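Side-chain contacts in phosphatidylserine synthase (Haemophilus influenzae, PDB 3HSI), which is a bacterial enzyme of the phospholipase D superfamily, built on the PLD-like fold of beta sheets flanked by helices: residues 260-263 with 264-268; 14-17 with 18-21; 402-405 with 406-410; 276-280 with 281-285. One frame throughout, in Å; residues are numbered along the deposited sequence.

Interaction 1. Residues 260-263 with 264-268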
ATOM      1  N   ASN C 260      -7.111  12.008  10.689  1.00 21.61           N
ATOM      2  CA  ASN C 260      -7.838  12.107   9.441  1.00 22.21           C
ATOM      3  C   ASN C 260      -9.335  12.297   9.566  1.00 21.89           C
ATOM      4  O   ASN C 260      -9.909  13.050   8.801  1.00 21.71           O
ATOM      5  CB  ASN C 260      -7.461  10.957   8.519  1.00 22.51           C
ATOM      6  CG  ASN C 260      -5.988  11.014   8.168  1.00 23.68           C
ATOM      7  OD1 ASN C 260      -5.354  12.056   8.325  1.00 28.15           O
ATOM      8  ND2 ASN C 260      -5.442   9.926   7.724  1.00 22.65           N
ATOM      9  N   GLN C 261      -9.951  11.635  10.537  1.00 21.85           N
ATOM     10  CA  GLN C 261     -11.365  11.868  10.839  1.00 23.15           C
ATOM     11  C   GLN C 261     -11.597  13.333  11.213  1.00 21.85           C
ATOM     12  O   GLN C 261     -12.541  13.940  10.729  1.00 22.60           O
ATOM     13  CB  GLN C 261     -11.856  10.933  11.965  1.00 23.24           C
ATOM     14  CG  GLN C 261     -12.398   9.604  11.468  1.00 30.08           C
ATOM     15  CD  GLN C 261     -12.310   8.470  12.519  1.00 36.80           C
ATOM     16  OE1 GLN C 261     -12.240   8.722  13.731  1.00 40.42           O
ATOM     17  NE2 GLN C 261     -12.291   7.220  12.043  1.00 36.62           N
ATOM     18  N   VAL C 262     -10.727  13.903  12.053  1.00 21.22           N
ATOM     19  CA  VAL C 262     -10.823  15.323  12.387  1.00 20.60           C
ATOM     20  C   VAL C 262     -10.668  16.261  11.181  1.00 20.96           C
ATOM     21  O   VAL C 262     -11.465  17.170  10.975  1.00 20.75           O
ATOM     22  CB  VAL C 262      -9.855  15.713  13.550  1.00 20.91           C
ATOM     23  CG1 VAL C 262      -9.705  17.227  13.646  1.00 18.57           C
ATOM     24  CG2 VAL C 262     -10.382  15.140  14.877  1.00 20.80           C
ATOM     25  N   ILE C 263      -9.663  16.041  10.355  1.00 21.34           N
ATOM     26  CA  ILE C 263      -9.542  16.834   9.127  1.00 21.85           C
ATOM     27  C   ILE C 263     -10.801  16.754   8.219  1.00 22.12           C
ATOM     28  O   ILE C 263     -11.357  17.793   7.779  1.00 20.47           O
ATOM     29  CB  ILE C 263      -8.229  16.458   8.375  1.00 22.39           C
ATOM     30  CG1 ILE C 263      -7.029  16.742   9.305  1.00 21.40           C
ATOM     31  CG2 ILE C 263      -8.138  17.188   7.019  1.00 23.44           C
ATOM     32  CD1 ILE C 263      -5.679  16.025   8.927  1.00 19.05           C
ATOM     33  N   GLU C 264     -11.272  15.533   7.962  1.00 21.92           N
ATOM     34  CA  GLU C 264     -12.469  15.349   7.147  1.00 22.93           C
ATOM     35  C   GLU C 264     -13.632  16.113   7.764  1.00 23.12           C
ATOM     36  O   GLU C 264     -14.376  16.786   7.063  1.00 23.61           O
ATOM     37  CB  GLU C 264     -12.821  13.854   6.983  1.00 22.72           C
ATOM     38  CG  GLU C 264     -11.697  13.062   6.282  1.00 26.64           C
ATOM     39  CD  GLU C 264     -11.974  11.567   6.143  1.00 31.09           C
ATOM     40  OE1 GLU C 264     -13.137  11.168   6.332  1.00 33.57           O
ATOM     41  OE2 GLU C 264     -11.032  10.785   5.834  1.00 32.76           O
ATOM     42  N   ASP C 265     -13.768  16.034   9.079  1.00 23.13           N
ATOM     43  CA  ASP C 265     -14.850  16.725   9.758  1.00 24.30           C
ATOM     44  C   ASP C 265     -14.680  18.255   9.791  1.00 23.06           C
ATOM     45  O   ASP C 265     -15.667  18.987   9.774  1.00 22.79           O
ATOM     46  CB  ASP C 265     -15.057  16.155  11.178  1.00 25.02           C
ATOM     47  CG  ASP C 265     -15.617  14.712  11.156  1.00 31.08           C
ATOM     48  OD1 ASP C 265     -16.135  14.269  10.087  1.00 37.13           O
ATOM     49  OD2 ASP C 265     -15.551  14.015  12.195  1.00 32.54           O
ATOM     50  N   LEU C 266     -13.442  18.721   9.860  1.00 21.92           N
ATOM     51  CA  LEU C 266     -13.154  20.146   9.770  1.00 21.55           C
ATOM     52  C   LEU C 266     -13.652  20.687   8.416  1.00 21.36           C
ATOM     53  O   LEU C 266     -14.348  21.687   8.369  1.00 22.00           O
ATOM     54  CB  LEU C 266     -11.666  20.432  10.016  1.00 20.12           C
ATOM     55  CG  LEU C 266     -11.103  20.391  11.459  1.00 20.30           C
ATOM     56  CD1 LEU C 266      -9.565  20.511  11.460  1.00 18.24           C
ATOM     57  CD2 LEU C 266     -11.666  21.537  12.304  1.00 17.30           C
ATOM     58  N   PHE C 267     -13.362  19.977   7.334  1.00 22.61           N
ATOM     59  CA  PHE C 267     -13.773  20.365   5.974  1.00 22.71           C
ATOM     60  C   PHE C 267     -15.291  20.346   5.825  1.00 24.16           C
ATOM     61  O   PHE C 267     -15.858  21.179   5.122  1.00 24.20           O
ATOM     62  CB  PHE C 267     -13.210  19.398   4.937  1.00 22.49           C
ATOM     63  CG  PHE C 267     -11.803  19.700   4.482  1.00 23.33           C
ATOM     64  CD1 PHE C 267     -11.489  19.698   3.121  1.00 22.91           C
ATOM     65  CD2 PHE C 267     -10.785  19.928   5.391  1.00 22.43           C
ATOM     66  CE1 PHE C 267     -10.188  19.949   2.696  1.00 23.95           C
ATOM     67  CE2 PHE C 267      -9.475  20.175   4.967  1.00 22.01           C
ATOM     68  CZ  PHE C 267      -9.182  20.183   3.621  1.00 22.53           C
ATOM     69  N   LEU C 268     -15.954  19.382   6.456  1.00 24.27           N
ATOM     70  CA  LEU C 268     -17.414  19.342   6.386  1.00 25.12           C
ATOM     71  C   LEU C 268     -18.072  20.426   7.188  1.00 25.46           C
ATOM     72  O   LEU C 268     -19.210  20.746   6.924  1.00 26.82           O
ATOM     73  CB  LEU C 268     -17.952  18.012   6.894  1.00 25.51           C
ATOM     74  CG  LEU C 268     -17.739  16.826   5.978  1.00 25.62           C
ATOM     75  CD1 LEU C 268     -17.935  15.585   6.787  1.00 25.98           C
ATOM     76  CD2 LEU C 268     -18.711  16.913   4.826  1.00 26.63           C
TER
HETATM   77  O   HOH W   1     -14.779  11.922   9.711  1.00 39.30           O
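One turn apart on the same helix, I263 and F267 lean the same way, so that CG2 of I263 comes 3.9 Å from CE2 of F267. I263 keeps CG1 beside its backbone N (chi1 -60°), which leaves the CG2 methyl anti to that N, next to the carbonyl carbon. Next to this pair, V262 and L266 also run side by side, with CG1 of V262 3.9 Å from CD1 of L266. Both pairs are i to i+4 contacts of helix 258-268, whose backbone bonds include F267 N to I263 O at 3.0 Å. The helix belongs to the PLD-like fold: I263 and L266 rest on strand 374-378, and F267 reaches I291 of helix 285-296. E264 sends its carboxylate out on an extended chain, after CG has passed 3.1 Å from N260 O. OE1 forms a salt bridge with R216 of the second subunit, while OE2 accepts a hydrogen bond from W387. The carboxylate of D265 is split in its duties: OD2 takes a hydrogen bond from N15, and OD1 receives one from a water 2.7 Å away. That water also donates to Q261 O, already the acceptor of D265 N.

Interaction 2. Residues 14-17 with 18-21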
ATOM      1  N   GLN C  14     -20.890  16.715  15.704  1.00 26.49           N
ATOM      2  CA  GLN C  14     -20.840  15.868  16.893  1.00 25.93           C
ATOM      3  C   GLN C  14     -19.424  15.430  17.242  1.00 25.38           C
ATOM      4  O   GLN C  14     -19.028  15.507  18.411  1.00 25.03           O
ATOM      5  CB  GLN C  14     -21.717  14.615  16.722  1.00 25.98           C
ATOM      6  CG  GLN C  14     -23.215  14.902  16.610  1.00 27.08           C
ATOM      7  CD  GLN C  14     -23.985  13.738  16.021  1.00 29.31           C
ATOM      8  OE1 GLN C  14     -23.605  12.567  16.150  1.00 30.28           O
ATOM      9  NE2 GLN C  14     -25.065  14.058  15.344  1.00 31.30           N
ATOM     10  N   ASN C  15     -18.680  14.937  16.250  1.00 24.27           N
ATOM     11  CA  ASN C  15     -17.310  14.485  16.509  1.00 24.36           C
ATOM     12  C   ASN C  15     -16.422  15.633  16.997  1.00 23.69           C
ATOM     13  O   ASN C  15     -15.662  15.466  17.950  1.00 23.70           O
ATOM     14  CB  ASN C  15     -16.693  13.788  15.295  1.00 24.60           C
ATOM     15  CG  ASN C  15     -17.545  12.619  14.786  1.00 29.07           C
ATOM     16  OD1 ASN C  15     -18.409  12.078  15.509  1.00 35.39           O
ATOM     17  ND2 ASN C  15     -17.333  12.244  13.533  1.00 28.61           N
ATOM     18  N   LEU C  16     -16.529  16.793  16.359  1.00 22.92           N
ATOM     19  CA  LEU C  16     -15.743  17.950  16.784  1.00 23.37           C
ATOM     20  C   LEU C  16     -16.127  18.369  18.193  1.00 22.38           C
ATOM     21  O   LEU C  16     -15.258  18.562  19.019  1.00 22.71           O
ATOM     22  CB  LEU C  16     -15.796  19.127  15.765  1.00 22.64           C
ATOM     23  CG  LEU C  16     -15.178  18.802  14.382  1.00 23.83           C
ATOM     24  CD1 LEU C  16     -15.349  19.924  13.334  1.00 25.06           C
ATOM     25  CD2 LEU C  16     -13.704  18.386  14.482  1.00 23.06           C
ATOM     26  N   ASN C  17     -17.419  18.457  18.477  1.00 22.57           N
ATOM     27  CA  ASN C  17     -17.899  18.851  19.808  1.00 23.26           C
ATOM     28  C   ASN C  17     -17.390  17.913  20.921  1.00 23.03           C
ATOM     29  O   ASN C  17     -17.200  18.335  22.080  1.00 22.28           O
ATOM     30  CB  ASN C  17     -19.436  18.932  19.838  1.00 23.16           C
ATOM     31  CG  ASN C  17     -19.996  20.109  19.024  1.00 26.72           C
ATOM     32  OD1 ASN C  17     -19.347  21.148  18.842  1.00 27.29           O
ATOM     33  ND2 ASN C  17     -21.224  19.946  18.541  1.00 28.73           N
ATOM     34  N   ASN C  18     -17.172  16.645  20.554  1.00 22.52           N
ATOM     35  CA  ASN C  18     -16.761  15.624  21.508  1.00 22.79           C
ATOM     36  C   ASN C  18     -15.250  15.626  21.788  1.00 23.00           C
ATOM     37  O   ASN C  18     -14.807  14.968  22.710  1.00 23.45           O
ATOM     38  CB  ASN C  18     -17.247  14.230  21.055  1.00 22.40           C
ATOM     39  CG  ASN C  18     -18.652  13.890  21.566  1.00 22.97           C
ATOM     40  OD1 ASN C  18     -19.094  14.402  22.605  1.00 21.96           O
ATOM     41  ND2 ASN C  18     -19.355  13.008  20.846  1.00 20.21           N
ATOM     42  N   LEU C  19     -14.455  16.370  21.014  1.00 22.72           N
ATOM     43  CA  LEU C  19     -13.009  16.475  21.306  1.00 22.12           C
ATOM     44  C   LEU C  19     -12.701  17.077  22.678  1.00 22.15           C
ATOM     45  O   LEU C  19     -13.370  18.011  23.103  1.00 22.49           O
ATOM     46  CB  LEU C  19     -12.272  17.286  20.221  1.00 21.36           C
ATOM     47  CG  LEU C  19     -12.282  16.580  18.855  1.00 20.20           C
ATOM     48  CD1 LEU C  19     -11.591  17.425  17.816  1.00 20.03           C
ATOM     49  CD2 LEU C  19     -11.608  15.192  18.945  1.00 20.53           C
ATOM     50  N   PRO C  20     -11.690  16.527  23.375  1.00 22.44           N
ATOM     51  CA  PRO C  20     -11.223  17.130  24.619  1.00 21.82           C
ATOM     52  C   PRO C  20     -10.187  18.214  24.317  1.00 21.97           C
ATOM     53  O   PRO C  20      -9.413  18.082  23.368  1.00 22.33           O
ATOM     54  CB  PRO C  20     -10.564  15.949  25.354  1.00 22.29           C
ATOM     55  CG  PRO C  20      -9.992  15.082  24.256  1.00 22.33           C
ATOM     56  CD  PRO C  20     -10.998  15.235  23.083  1.00 22.57           C
ATOM     57  N   PHE C  21     -10.189  19.278  25.102  1.00 20.45           N
ATOM     58  CA  PHE C  21      -9.391  20.439  24.787  1.00 20.60           C
ATOM     59  C   PHE C  21      -8.780  20.948  26.058  1.00 21.20           C
ATOM     60  O   PHE C  21      -9.420  20.942  27.087  1.00 20.59           O
ATOM     61  CB  PHE C  21     -10.256  21.561  24.218  1.00 19.54           C
ATOM     62  CG  PHE C  21     -10.447  21.478  22.745  1.00 18.43           C
ATOM     63  CD1 PHE C  21      -9.445  21.934  21.877  1.00 13.37           C
ATOM     64  CD2 PHE C  21     -11.640  20.957  22.218  1.00 14.52           C
ATOM     65  CE1 PHE C  21      -9.606  21.827  20.479  1.00 15.58           C
ATOM     66  CE2 PHE C  21     -11.832  20.870  20.825  1.00 15.47           C
ATOM     67  CZ  PHE C  21     -10.807  21.304  19.949  1.00 16.35           C
TER
HETATM   68  O   HOH W   2     -15.230  19.811  22.251  1.00 21.13           O
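L16 and L19 both turn CG away from their own carbonyl carbon and beside the backbone N (chi1 -64° and -66°), and the matching torsions send the two side chains down alongside each other. They meet through single methyls, CD2 of L16 lying 4.1 Å from CD1 of L19, a loose contact between the last turn and the first loop residue. Beyond it L19 reaches V262 of helix 258-268 and L396 of strand 391-398, so the end of helix 8-18 is seated on the sheet and on the neighbouring helix at once.

The backbone shows how a helix unwinds. L19 N makes its sound bond to L16 O at 3.1 Å, three residues back, with the donor well above the carbonyl plane. Its bond to N15 O is weak, and N18 N is held only weakly by Q14 O and N15 O. A water lies between the carbonyls at the exit, 2.7 Å from L19 O and also close to N17 O; it has more acceptors in reach than protons, so which of them it serves at any moment is open. The same water sits in plane at the edge of the F21 ring, 3.8 Å from CD2 of F21.

The CB of N18 lies 3.4 Å from Q14 O, one turn back. The chemistry is thus divided: leucines face the protein, while N17 O and L19 O, at the exit, face a water.

Interaction 3. Residues 402-405 with 406-410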
ATOM      1  N   GLN C 402     -12.154  34.116  19.233  1.00 21.95           N
ATOM      2  CA  GLN C 402     -11.189  34.773  18.352  1.00 22.60           C
ATOM      3  C   GLN C 402     -10.041  35.429  19.109  1.00 22.70           C
ATOM      4  O   GLN C 402      -9.541  36.456  18.702  1.00 22.54           O
ATOM      5  CB  GLN C 402     -11.869  35.773  17.402  1.00 22.75           C
ATOM      6  CG  GLN C 402     -12.655  35.097  16.260  1.00 25.10           C
ATOM      7  CD  GLN C 402     -13.829  34.258  16.773  1.00 28.56           C
ATOM      8  OE1 GLN C 402     -13.837  33.020  16.665  1.00 30.70           O
ATOM      9  NE2 GLN C 402     -14.801  34.923  17.361  1.00 26.37           N
ATOM     10  N   GLN C 403      -9.617  34.825  20.211  1.00 22.41           N
ATOM     11  CA  GLN C 403      -8.462  35.333  20.930  1.00 22.46           C
ATOM     12  C   GLN C 403      -7.171  35.314  20.104  1.00 22.69           C
ATOM     13  O   GLN C 403      -6.286  36.120  20.346  1.00 22.13           O
ATOM     14  CB  GLN C 403      -8.259  34.541  22.205  1.00 22.14           C
ATOM     15  CG  GLN C 403      -9.389  34.709  23.191  1.00 21.30           C
ATOM     16  CD  GLN C 403      -9.270  33.680  24.282  1.00 21.86           C
ATOM     17  OE1 GLN C 403      -9.941  32.664  24.234  1.00 22.10           O
ATOM     18  NE2 GLN C 403      -8.363  33.906  25.234  1.00 18.73           N
ATOM     19  N   LEU C 404      -7.074  34.408  19.130  1.00 22.53           N
ATOM     20  CA  LEU C 404      -5.872  34.307  18.291  1.00 23.12           C
ATOM     21  C   LEU C 404      -5.975  34.998  16.932  1.00 22.86           C
ATOM     22  O   LEU C 404      -5.030  34.937  16.137  1.00 23.10           O
ATOM     23  CB  LEU C 404      -5.520  32.843  18.025  1.00 22.70           C
ATOM     24  CG  LEU C 404      -4.482  32.097  18.848  1.00 25.69           C
ATOM     25  CD1 LEU C 404      -3.930  30.921  18.008  1.00 22.34           C
ATOM     26  CD2 LEU C 404      -3.333  33.000  19.405  1.00 22.06           C
ATOM     27  N   LEU C 405      -7.108  35.628  16.633  1.00 22.87           N
ATOM     28  CA  LEU C 405      -7.365  36.077  15.260  1.00 22.47           C
ATOM     29  C   LEU C 405      -6.245  36.971  14.726  1.00 22.57           C
ATOM     30  O   LEU C 405      -5.878  36.858  13.560  1.00 22.66           O
ATOM     31  CB  LEU C 405      -8.703  36.803  15.153  1.00 22.80           C
ATOM     32  CG  LEU C 405      -9.175  37.177  13.732  1.00 23.73           C
ATOM     33  CD1 LEU C 405      -9.224  35.972  12.820  1.00 25.90           C
ATOM     34  CD2 LEU C 405     -10.557  37.852  13.769  1.00 23.70           C
ATOM     35  N   ALA C 406      -5.714  37.866  15.569  1.00 21.20           N
ATOM     36  CA  ALA C 406      -4.698  38.809  15.095  1.00 21.24           C
ATOM     37  C   ALA C 406      -3.390  38.090  14.757  1.00 20.74           C
ATOM     38  O   ALA C 406      -2.783  38.354  13.732  1.00 21.14           O
ATOM     39  CB  ALA C 406      -4.442  39.950  16.142  1.00 18.74           C
ATOM     40  N   GLN C 407      -2.930  37.220  15.642  1.00 20.84           N
ATOM     41  CA  GLN C 407      -1.762  36.414  15.338  1.00 21.52           C
ATOM     42  C   GLN C 407      -1.976  35.484  14.128  1.00 20.31           C
ATOM     43  O   GLN C 407      -1.076  35.341  13.321  1.00 20.63           O
ATOM     44  CB  GLN C 407      -1.348  35.606  16.559  1.00 22.43           C
ATOM     45  CG  GLN C 407      -0.803  36.455  17.690  1.00 27.81           C
ATOM     46  CD  GLN C 407      -0.909  35.755  19.009  1.00 34.79           C
ATOM     47  OE1 GLN C 407      -1.847  36.003  19.764  1.00 39.77           O
ATOM     48  NE2 GLN C 407       0.032  34.856  19.296  1.00 35.55           N
ATOM     49  N   VAL C 408      -3.125  34.834  13.998  1.00 19.95           N
ATOM     50  CA  VAL C 408      -3.365  33.949  12.801  1.00 19.21           C
ATOM     51  C   VAL C 408      -3.236  34.767  11.506  1.00 20.40           C
ATOM     52  O   VAL C 408      -2.592  34.339  10.547  1.00 20.52           O
ATOM     53  CB  VAL C 408      -4.752  33.235  12.834  1.00 19.27           C
ATOM     54  CG1 VAL C 408      -5.132  32.629  11.463  1.00 17.35           C
ATOM     55  CG2 VAL C 408      -4.786  32.146  13.890  1.00 18.11           C
ATOM     56  N   GLU C 409      -3.796  35.977  11.495  1.00 20.90           N
ATOM     57  CA  GLU C 409      -3.794  36.771  10.271  1.00 22.50           C
ATOM     58  C   GLU C 409      -2.404  37.287   9.931  1.00 21.95           C
ATOM     59  O   GLU C 409      -2.043  37.383   8.777  1.00 21.84           O
ATOM     60  CB  GLU C 409      -4.780  37.945  10.366  1.00 23.62           C
ATOM     61  CG  GLU C 409      -5.140  38.461   8.982  1.00 30.04           C
ATOM     62  CD  GLU C 409      -5.643  39.880   8.997  1.00 38.29           C
ATOM     63  OE1 GLU C 409      -5.056  40.739   9.716  1.00 42.57           O
ATOM     64  OE2 GLU C 409      -6.638  40.131   8.287  1.00 41.79           O
ATOM     65  N   LYS C 410      -1.640  37.646  10.948  1.00 21.64           N
ATOM     66  CA  LYS C 410      -0.263  38.056  10.760  1.00 22.66           C
ATOM     67  C   LYS C 410       0.575  36.938  10.108  1.00 23.13           C
ATOM     68  O   LYS C 410       1.314  37.191   9.146  1.00 24.05           O
ATOM     69  CB  LYS C 410       0.333  38.462  12.099  1.00 21.86           C
ATOM     70  CG  LYS C 410       1.832  38.659  12.063  1.00 25.70           C
ATOM     71  CD  LYS C 410       2.314  39.087  13.443  1.00 28.72           C
ATOM     72  CE  LYS C 410       3.411  40.115  13.348  1.00 34.20           C
ATOM     73  NZ  LYS C 410       4.653  39.481  12.864  1.00 37.04           N
TER
HETATM   74  O   HOH W   3      -7.216  38.278  18.010  1.00 35.29           O
HETATM   75  O   HOH W   4      -4.239  37.058  18.456  1.00 25.86           O
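A type I beta turn from Q402 to L405 runs straight into helix 405-415, whose first clear bond joins V408 N to L404 O at 2.9 Å and is almost straight (172°), with E409 N following on to L405 O.

Among the side chains, L404 and Q407 cross at a slant. CD2 of L404 rests against the amide of Q407, 3.4 Å from OE1 and 3.7 Å from CD of Q407. The glutamine gets there with CG beside its own backbone N (chi1 -68°) and the chain extended beyond, which carries the amide back along the helix start. NE2 of Q407 goes on to a weak hydrogen bond with I29 O, and L404 packs on I29 and F31, so the pair lies against strand 29-31. CB of L404 also approaches CG2 of V408, though only to 4.3 Å. D399 accepts from L404 N and, weakly, from Q403 N.

Two waters serve the opening amides of the helix. One accepts from A406 N at 2.9 Å and is placed to donate to Q402 O. The other accepts from Q407 N and lies 2.9 Å from OE1 of Q407, with Q403 O also close enough to receive its proton. Amides that no earlier helical carbonyl serves can therefore be linked by solvent to the turn carbonyls and to a side-chain oxygen.

Interaction 4. Residues 276-280 with 281-285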
ATOM      1  N   ILE C 276      -6.327  26.388   3.148  1.00 19.80           N
ATOM      2  CA  ILE C 276      -5.502  25.190   3.173  1.00 20.46           C
ATOM      3  C   ILE C 276      -4.127  25.542   2.645  1.00 20.79           C
ATOM      4  O   ILE C 276      -4.000  26.270   1.649  1.00 20.87           O
ATOM      5  CB  ILE C 276      -6.085  24.125   2.218  1.00 20.63           C
ATOM      6  CG1 ILE C 276      -7.501  23.717   2.632  1.00 20.37           C
ATOM      7  CG2 ILE C 276      -5.155  22.905   2.127  1.00 21.26           C
ATOM      8  CD1 ILE C 276      -8.249  22.918   1.494  1.00 19.52           C
ATOM      9  N   CYS C 277      -3.098  25.076   3.342  1.00 22.06           N
ATOM     10  CA  CYS C 277      -1.727  25.076   2.824  1.00 22.64           C
ATOM     11  C   CYS C 277      -1.334  23.639   2.606  1.00 22.94           C
ATOM     12  O   CYS C 277      -1.563  22.792   3.471  1.00 22.69           O
ATOM     13  CB  CYS C 277      -0.776  25.702   3.830  1.00 22.76           C
ATOM     14  SG  CYS C 277      -0.711  27.495   3.681  1.00 27.15           S
ATOM     15  N   THR C 278      -0.748  23.355   1.455  1.00 23.25           N
ATOM     16  CA  THR C 278      -0.210  22.038   1.197  1.00 24.04           C
ATOM     17  C   THR C 278       1.010  22.268   0.303  1.00 25.29           C
ATOM     18  O   THR C 278       0.989  23.189  -0.553  1.00 24.28           O
ATOM     19  CB  THR C 278      -1.301  21.098   0.511  1.00 23.97           C
ATOM     20  OG1 THR C 278      -0.754  19.798   0.292  1.00 25.60           O
ATOM     21  CG2 THR C 278      -1.741  21.619  -0.818  1.00 24.39           C
ATOM     22  N   PRO C 279       2.078  21.451   0.478  1.00 26.39           N
ATOM     23  CA  PRO C 279       3.261  21.574  -0.390  1.00 27.62           C
ATOM     24  C   PRO C 279       2.966  21.290  -1.864  1.00 29.11           C
ATOM     25  O   PRO C 279       3.287  22.122  -2.729  1.00 30.83           O
ATOM     26  CB  PRO C 279       4.212  20.519   0.159  1.00 27.75           C
ATOM     27  CG  PRO C 279       3.646  20.160   1.512  1.00 27.72           C
ATOM     28  CD  PRO C 279       2.206  20.337   1.430  1.00 25.73           C
ATOM     29  N   TYR C 280       2.341  20.147  -2.129  1.00 29.98           N
ATOM     30  CA  TYR C 280       1.989  19.698  -3.497  1.00 31.46           C
ATOM     31  C   TYR C 280       0.482  19.679  -3.596  1.00 29.99           C
ATOM     32  O   TYR C 280      -0.180  19.280  -2.652  1.00 30.70           O
ATOM     33  CB  TYR C 280       2.515  18.258  -3.781  1.00 31.60           C
ATOM     34  CG  TYR C 280       3.803  17.941  -3.037  1.00 37.21           C
ATOM     35  CD1 TYR C 280       5.015  18.488  -3.454  1.00 41.77           C
ATOM     36  CD2 TYR C 280       3.796  17.165  -1.874  1.00 41.52           C
ATOM     37  CE1 TYR C 280       6.207  18.255  -2.758  1.00 44.67           C
ATOM     38  CE2 TYR C 280       4.984  16.917  -1.159  1.00 45.92           C
ATOM     39  CZ  TYR C 280       6.194  17.464  -1.621  1.00 48.12           C
ATOM     40  OH  TYR C 280       7.388  17.242  -0.944  1.00 52.03           O
ATOM     41  N   PHE C 281      -0.063  20.061  -4.741  1.00 28.60           N
ATOM     42  CA  PHE C 281      -1.467  19.851  -4.989  1.00 27.09           C
ATOM     43  C   PHE C 281      -1.768  18.377  -5.253  1.00 25.70           C
ATOM     44  O   PHE C 281      -1.747  17.928  -6.400  1.00 24.04           O
ATOM     45  CB  PHE C 281      -1.945  20.691  -6.167  1.00 27.25           C
ATOM     46  CG  PHE C 281      -3.409  20.684  -6.322  1.00 27.78           C
ATOM     47  CD1 PHE C 281      -4.205  21.492  -5.504  1.00 29.53           C
ATOM     48  CD2 PHE C 281      -4.012  19.852  -7.252  1.00 29.38           C
ATOM     49  CE1 PHE C 281      -5.565  21.507  -5.636  1.00 29.17           C
ATOM     50  CE2 PHE C 281      -5.391  19.842  -7.389  1.00 29.98           C
ATOM     51  CZ  PHE C 281      -6.167  20.669  -6.580  1.00 30.89           C
ATOM     52  N   ASN C 282      -2.084  17.636  -4.196  1.00 24.92           N
ATOM     53  CA  ASN C 282      -2.343  16.176  -4.351  1.00 24.73           C
ATOM     54  C   ASN C 282      -3.253  15.659  -3.247  1.00 23.41           C
ATOM     55  O   ASN C 282      -2.831  14.812  -2.476  1.00 22.05           O
ATOM     56  CB  ASN C 282      -1.011  15.374  -4.379  1.00 24.12           C
ATOM     57  CG  ASN C 282      -1.215  13.885  -4.708  1.00 25.81           C
ATOM     58  OD1 ASN C 282      -2.055  13.533  -5.532  1.00 24.32           O
ATOM     59  ND2 ASN C 282      -0.438  13.011  -4.059  1.00 23.19           N
ATOM     60  N   PHE C 283      -4.496  16.169  -3.188  1.00 23.16           N
ATOM     61  CA  PHE C 283      -5.435  15.809  -2.114  1.00 22.94           C
ATOM     62  C   PHE C 283      -5.934  14.381  -2.267  1.00 23.07           C
ATOM     63  O   PHE C 283      -6.112  13.901  -3.389  1.00 23.41           O
ATOM     64  CB  PHE C 283      -6.637  16.770  -2.035  1.00 22.61           C
ATOM     65  CG  PHE C 283      -6.266  18.162  -1.641  1.00 22.52           C
ATOM     66  CD1 PHE C 283      -5.745  18.422  -0.386  1.00 22.79           C
ATOM     67  CD2 PHE C 283      -6.461  19.219  -2.512  1.00 22.26           C
ATOM     68  CE1 PHE C 283      -5.353  19.742  -0.020  1.00 22.93           C
ATOM     69  CE2 PHE C 283      -6.103  20.519  -2.155  1.00 21.67           C
ATOM     70  CZ  PHE C 283      -5.533  20.780  -0.906  1.00 23.09           C
ATOM     71  N   PRO C 284      -6.151  13.704  -1.136  1.00 22.51           N
ATOM     72  CA  PRO C 284      -6.912  12.480  -1.147  1.00 22.27           C
ATOM     73  C   PRO C 284      -8.253  12.766  -1.802  1.00 22.35           C
ATOM     74  O   PRO C 284      -8.762  13.881  -1.675  1.00 21.10           O
ATOM     75  CB  PRO C 284      -7.117  12.160   0.345  1.00 21.59           C
ATOM     76  CG  PRO C 284      -6.256  13.086   1.092  1.00 22.91           C
ATOM     77  CD  PRO C 284      -5.933  14.236   0.224  1.00 22.40           C
ATOM     78  N   ARG C 285      -8.811  11.782  -2.523  1.00 22.80           N
ATOM     79  CA  ARG C 285     -10.129  11.920  -3.153  1.00 23.27           C
ATOM     80  C   ARG C 285     -11.185  12.379  -2.181  1.00 23.67           C
ATOM     81  O   ARG C 285     -12.024  13.192  -2.540  1.00 25.17           O
ATOM     82  CB  ARG C 285     -10.598  10.593  -3.860  1.00 23.16           C
TER
HETATM   83  O   HOH W   5      -2.162  17.910  -1.136  1.00 30.14           O
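F283 swings back from the loop toward the strand it has just left, and the far end of its ring meets two methyls. CG2 of I276 comes to the ring edge, near its plane and 3.7 Å from CZ of F283, the two side chains arriving from opposite directions. CG2 of T278 approaches the same atom, CZ of F283, at 3.9 Å but obliquely. T278 can offer its methyl because OG1 is anti to the backbone N (chi1 -179°), which leaves CG2 in the crowded position between N and carbonyl carbon. OG1 itself turns to polar partners: N381 O, and a water 2.8 Å away that donates to it. The water in turn accepts from N282 N at 3.1 Å, so strand end and loop are tied by a polar bridge beside the apolar contact.

Y280 meets the following segment mainly through the backbone that joins it to F281, and its ring leads away. Its first torsion (-31°) lies off the usual staggered values, and the ring carries CB of P279 3.8 Å above the centre of one face. The Y331 ring also meets it. F281 points its ring the other way, into helix 327-341, where it meets F338 and L335.

P284 then takes the N-cap position of helix 285-296. Since that helix connects strand 273-277 to its parallel neighbour 300-306, this is the strand-to-helix passage of a beta-alpha-beta crossover within the PLD-like domain.

How the interactions relate
Interactions 1 and 4 are buried, whereas interactions 2 and 3 are only partly so and lie farther from the centre of the chain, where waters serve helix ends. Interaction 1 is the common neighbour: interaction 2 meets it by a polar bond and by packing such as D265 O against L16 CD1 (3.7 Å), and interaction 4 by F267 CZ on I276 CD1 (3.6 Å). Interaction 3 stands apart, its nearest atoms about 10 Å from interaction 4. Methyls and rings carry much of the buried contacts, which still enclose a salt bridge and bridging waters, while at the helix ends water meets carbonyls and amides beyond the regular pattern.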